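Local coordinates for protein putative acetyltransferase (Clostridium difficile, PDB 3DSB) that probably transfers an acyl group, as a putative acetyltransferase of the GNAT family whose physiological acceptor is not established, at residues E75-D78 with W79-G82; N132-A135 with T136-L140. One frame throughout, in Å; residues are numbered along the deposited sequence.

Contact 1: E75-D78 with W79-G82; sequences EWSD and WRNG. With BET (trimethyl glycine), chain D.
Ser77 and Gly82 pair across a beta hairpin with a G1 beta bulge, in which Asn81 and Gly82 together face Ser77. The pair is antiparallel and hydrogen-bonded: Ser77 N donates to Gly82 O at 2.7 Å, and Gly82 N returns a longer bond to Ser77 O. A positive phi at Asn81 (52°) turns the chain into the bulge. Trp76, the next residue back along the strand, lays its six-membered ring over the glycine, with Gly82 CA 4.0 Å from the ring centroid in a CH-pi contact. Asn81 OD1 meets the edge of the same indole, 3.4 Å from Trp76 CZ2, with the amide nearly perpendicular to the ring. On the ligand side, Ser77 OG stands anti to its backbone N (chi1 172°), where it accepts a bond from Arg80 N at 3.0 Å and donates to the trimethyl glycine carboxylate atom O at 2.8 Å. The Arg80 amide thus helps orient the hydroxyl that donates to the ligand. Arg80 runs extended past the ligand and presents its guanidinium edge to the trimethylammonium group, while Trp79 CE3 lies 3.4 Å from carboxylate OXT of trimethyl glycine. Farther out, the second subunit closes over the hairpin: its Gly44 O accepts from Trp76 NE1, its Tyr57 OH bonds Asp78 OD2, and its Asn24 OD1 accepts from Trp79 NE1.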
loop_
_atom_site.group_PDB
_atom_site.type_symbol
_atom_site.label_atom_id
_atom_site.label_comp_id
_atom_site.label_asym_id
_atom_site.label_seq_id
_atom_site.Cartn_x
_atom_site.Cartn_y
_atom_site.Cartn_z
ATOM N N GLU A 75 -4.266 1.610 1.837
ATOM C CA GLU A 75 -4.052 0.239 2.295
ATOM C C GLU A 75 -5.143 -0.110 3.292
ATOM O O GLU A 75 -5.204 0.470 4.377
ATOM C CB GLU A 75 -2.709 0.141 3.032
ATOM C CG GLU A 75 -2.510 -1.229 3.697
ATOM C CD GLU A 75 -1.409 -1.253 4.763
ATOM O OE1 GLU A 75 -0.575 -0.327 4.818
ATOM O OE2 GLU A 75 -1.415 -2.208 5.565
ATOM N N TRP A 76 -6.020 -1.061 2.926
ATOM C CA TRP A 76 -7.073 -1.466 3.863
ATOM C C TRP A 76 -6.449 -2.291 4.991
ATOM O O TRP A 76 -5.707 -3.241 4.726
ATOM C CB TRP A 76 -8.140 -2.305 3.153
ATOM C CG TRP A 76 -9.272 -2.658 4.095
ATOM C CD1 TRP A 76 -9.536 -3.889 4.633
ATOM C CD2 TRP A 76 -10.242 -1.753 4.638
ATOM N NE1 TRP A 76 -10.637 -3.803 5.491
ATOM C CE2 TRP A 76 -11.082 -2.500 5.503
ATOM C CE3 TRP A 76 -10.482 -0.371 4.479
ATOM C CZ2 TRP A 76 -12.152 -1.910 6.188
ATOM C CZ3 TRP A 76 -11.558 0.202 5.159
ATOM C CH2 TRP A 76 -12.370 -0.557 5.998
ATOM N N SER A 77 -6.796 -1.943 6.227
ATOM C CA SER A 77 -6.458 -2.748 7.382
ATOM C C SER A 77 -7.696 -3.490 7.881
ATOM O O SER A 77 -8.633 -2.864 8.411
ATOM C CB SER A 77 -5.900 -1.871 8.516
ATOM O OG SER A 77 -5.745 -2.633 9.720
ATOM N N ASP A 78 -7.694 -4.823 7.730
ATOM C CA ASP A 78 -8.775 -5.620 8.290
ATOM C C ASP A 78 -8.735 -5.643 9.798
ATOM O O ASP A 78 -9.808 -5.525 10.444
ATOM C CB ASP A 78 -8.804 -7.036 7.692
ATOM C CG ASP A 78 -7.448 -7.752 7.696
ATOM O OD1 ASP A 78 -6.447 -7.187 8.166
ATOM O OD2 ASP A 78 -7.422 -8.915 7.233
ATOM N N TRP A 79 -7.519 -5.678 10.371
ATOM C CA TRP A 79 -7.414 -5.659 11.841
ATOM C C TRP A 79 -8.005 -4.407 12.480
ATOM O O TRP A 79 -8.562 -4.474 13.575
ATOM C CB TRP A 79 -5.956 -5.762 12.294
ATOM C CG TRP A 79 -5.318 -7.075 11.995
ATOM C CD1 TRP A 79 -5.813 -8.102 11.226
ATOM C CD2 TRP A 79 -4.016 -7.489 12.442
ATOM N NE1 TRP A 79 -4.895 -9.141 11.185
ATOM C CE2 TRP A 79 -3.796 -8.801 11.943
ATOM C CE3 TRP A 79 -3.042 -6.895 13.279
ATOM C CZ2 TRP A 79 -2.625 -9.513 12.220
ATOM C CZ3 TRP A 79 -1.890 -7.586 13.544
ATOM C CH2 TRP A 79 -1.683 -8.890 13.027
ATOM N N ARG A 80 -7.882 -3.270 11.791
ATOM C CA ARG A 80 -8.307 -1.979 12.328
ATOM C C ARG A 80 -9.629 -1.489 11.708
ATOM O O ARG A 80 -10.131 -0.446 12.125
ATOM C CB ARG A 80 -7.183 -0.931 12.136
ATOM C CG ARG A 80 -5.874 -1.216 12.879
ATOM C CD ARG A 80 -4.790 -0.193 12.460
ATOM N NE ARG A 80 -3.478 -0.496 13.053
ATOM C CZ ARG A 80 -3.089 -0.094 14.269
ATOM N NH1 ARG A 80 -3.913 0.631 15.025
ATOM N NH2 ARG A 80 -1.887 -0.420 14.740
ATOM N N ASN A 81 -10.156 -2.207 10.714
ATOM C CA ASN A 81 -11.376 -1.809 10.004
ATOM C C ASN A 81 -11.280 -0.371 9.487
ATOM O O ASN A 81 -12.204 0.459 9.653
ATOM C CB ASN A 81 -12.608 -1.982 10.895
ATOM C CG ASN A 81 -13.895 -1.802 10.143
ATOM O OD1 ASN A 81 -14.022 -2.192 8.978
ATOM N ND2 ASN A 81 -14.890 -1.262 10.841
ATOM N N GLY A 82 -10.174 -0.088 8.795
ATOM C CA GLY A 82 -10.000 1.258 8.235
ATOM C C GLY A 82 -8.846 1.288 7.256
ATOM O O GLY A 82 -8.141 0.284 7.100
HETATM N N BET D . -0.325 -1.915 11.418
HETATM C CA BET D . -1.717 -1.970 10.856
HETATM C C BET D . -2.544 -3.240 10.999
HETATM O O BET D . -3.215 -3.693 10.007
HETATM O OXT BET D . -2.624 -3.711 12.166
HETATM C C1 BET D . 0.588 -1.755 10.301
HETATM C C2 BET D . -0.107 -0.784 12.331
HETATM C C3 BET D . 0.051 -3.131 12.151
#

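Contact 2: N132-A135 with T136-L140; sequences NAKA and TYESL
With chi1 at -60°, Tyr137 sets CG anti to its own carbonyl carbon and sends the ring back along the helix to Ala133, where CE2 lies 3.7 Å from Ala133 CB. In Glu138, chi1 (-111°, well away from a staggered value) and a bend at chi2 (92°) together bring the carboxylate back over the preceding turn, against the Lys134 side chain. There OE1 touches the aliphatic part of the lysine, 3.3 Å from Lys134 CG, whereas Lys134 NZ remains 4.6 Å from Glu138 OE1; the opposite charges are near each other but form no salt bridge. Glu138 OE2 stands 2.9 Å from Lys134 O, a close approach of two acceptors and not a hydrogen bond. The backbone holds both pairs in register: Tyr137 N bonds Ala133 O at 2.8 Å, and Glu138 N bonds Lys134 O at 2.9 Å. Ser139 N likewise bonds Ala135 O, and one water donates to Ala135 O at 2.7 Å and also bonds Ser139 OG, linking residues four apart. Tyr137 also packs on Leu124 of strand 119-127, and its ring meets that of Tyr150 of the second subunit. The three i to i+4 backbone bonds, Tyr137-Ala133, Glu138-Lys134 and Ser139-Ala135, are characteristic of an alpha helix, here the short one that follows strand 119-127 in the GNAT fold.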
loop_
_atom_site.group_PDB
_atom_site.type_symbol
_atom_site.label_atom_id
_atom_site.label_comp_id
_atom_site.label_asym_id
_atom_site.label_seq_id
_atom_site.Cartn_x
_atom_site.Cartn_y
_atom_site.Cartn_z
ATOM N N ASN A 132 17.588 14.250 2.942
ATOM C CA ASN A 132 16.778 15.364 3.415
ATOM C C ASN A 132 15.375 14.986 3.886
ATOM O O ASN A 132 14.682 15.801 4.495
ATOM C CB ASN A 132 16.688 16.424 2.334
ATOM C CG ASN A 132 18.048 16.960 1.936
ATOM O OD1 ASN A 132 18.442 16.860 0.780
ATOM N ND2 ASN A 132 18.783 17.492 2.900
ATOM N N ALA A 133 14.994 13.739 3.609
ATOM C CA ALA A 133 13.632 13.243 3.944
ATOM C C ALA A 133 13.339 13.315 5.428
ATOM O O ALA A 133 12.298 13.821 5.833
ATOM C CB ALA A 133 13.423 11.789 3.440
ATOM N N LYS A 134 14.256 12.837 6.255
ATOM C CA LYS A 134 13.996 12.785 7.681
ATOM C C LYS A 134 13.617 14.146 8.273
ATOM O O LYS A 134 12.608 14.262 8.941
ATOM C CB LYS A 134 15.181 12.184 8.440
ATOM C CG LYS A 134 14.800 11.656 9.805
ATOM C CD LYS A 134 15.944 10.872 10.409
ATOM C CE LYS A 134 15.708 10.582 11.891
ATOM N NZ LYS A 134 17.001 10.253 12.591
ATOM N N ALA A 135 14.406 15.177 7.989
ATOM C CA ALA A 135 14.137 16.519 8.515
ATOM C C ALA A 135 12.842 17.078 7.954
ATOM O O ALA A 135 12.073 17.715 8.670
ATOM C CB ALA A 135 15.300 17.473 8.198
ATOM N N THR A 136 12.634 16.882 6.656
ATOM C CA THR A 136 11.420 17.362 6.008
ATOM C C THR A 136 10.177 16.738 6.638
ATOM O O THR A 136 9.236 17.448 6.980
ATOM C CB THR A 136 11.458 17.068 4.509
ATOM O OG1 THR A 136 12.477 17.879 3.902
ATOM C CG2 THR A 136 10.109 17.357 3.847
ATOM N N TYR A 137 10.170 15.414 6.785
ATOM C CA TYR A 137 8.978 14.783 7.367
ATOM C C TYR A 137 8.827 15.047 8.849
ATOM O O TYR A 137 7.706 15.235 9.357
ATOM C CB TYR A 137 8.940 13.282 7.076
ATOM C CG TYR A 137 8.909 13.018 5.605
ATOM C CD1 TYR A 137 8.082 13.765 4.752
ATOM C CD2 TYR A 137 9.730 12.028 5.050
ATOM C CE1 TYR A 137 8.078 13.530 3.383
ATOM C CE2 TYR A 137 9.724 11.774 3.699
ATOM C CZ TYR A 137 8.891 12.507 2.863
ATOM O OH TYR A 137 8.902 12.259 1.515
ATOM N N GLU A 138 9.946 15.067 9.574
ATOM C CA GLU A 138 9.877 15.392 11.003
ATOM C C GLU A 138 9.240 16.747 11.268
ATOM O O GLU A 138 8.485 16.919 12.209
ATOM C CB GLU A 138 11.259 15.373 11.625
ATOM C CG GLU A 138 11.433 14.234 12.570
ATOM C CD GLU A 138 11.997 12.992 11.930
ATOM O OE1 GLU A 138 13.042 12.531 12.487
ATOM O OE2 GLU A 138 11.405 12.487 10.916
ATOM N N SER A 139 9.525 17.711 10.409
ATOM C CA SER A 139 8.924 19.040 10.568
ATOM C C SER A 139 7.408 19.016 10.339
ATOM O O SER A 139 6.688 19.962 10.718
ATOM C CB SER A 139 9.607 20.060 9.654
ATOM O OG SER A 139 10.869 20.412 10.197
ATOM N N LEU A 140 6.931 17.952 9.687
ATOM C CA LEU A 140 5.508 17.760 9.461
ATOM C C LEU A 140 4.889 16.735 10.440
ATOM O O LEU A 140 3.779 16.240 10.216
ATOM C CB LEU A 140 5.275 17.334 8.004
ATOM C CG LEU A 140 5.505 18.477 6.991
ATOM C CD1 LEU A 140 5.855 17.864 5.649
ATOM C CD2 LEU A 140 4.267 19.339 6.912
HETATM O O HOH W 1 13.148 18.708 10.985
#

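In the fold
Contact 1 is a hairpin turn between strands 65-77 and 82-92, its centre about 21 Å from the centre of the chain; contact 2 is the short helix 133-138, later in sequence, its centre about 15 Å from that of the chain. The centres of the two contacts are 26 Å apart and their nearest atoms about 16 Å, so they do not touch. Both belong to the GNAT-type domain and both meet the second subunit. Their relation to trimethyl glycine differs: contact 1 supplies Ser77, Trp79 and Arg80 to a six-residue pocket completed by Phe84, Arg123 and Tyr147, whereas in contact 2 the Tyr137 side chain is about 12 Å from a bound trimethyl glycine.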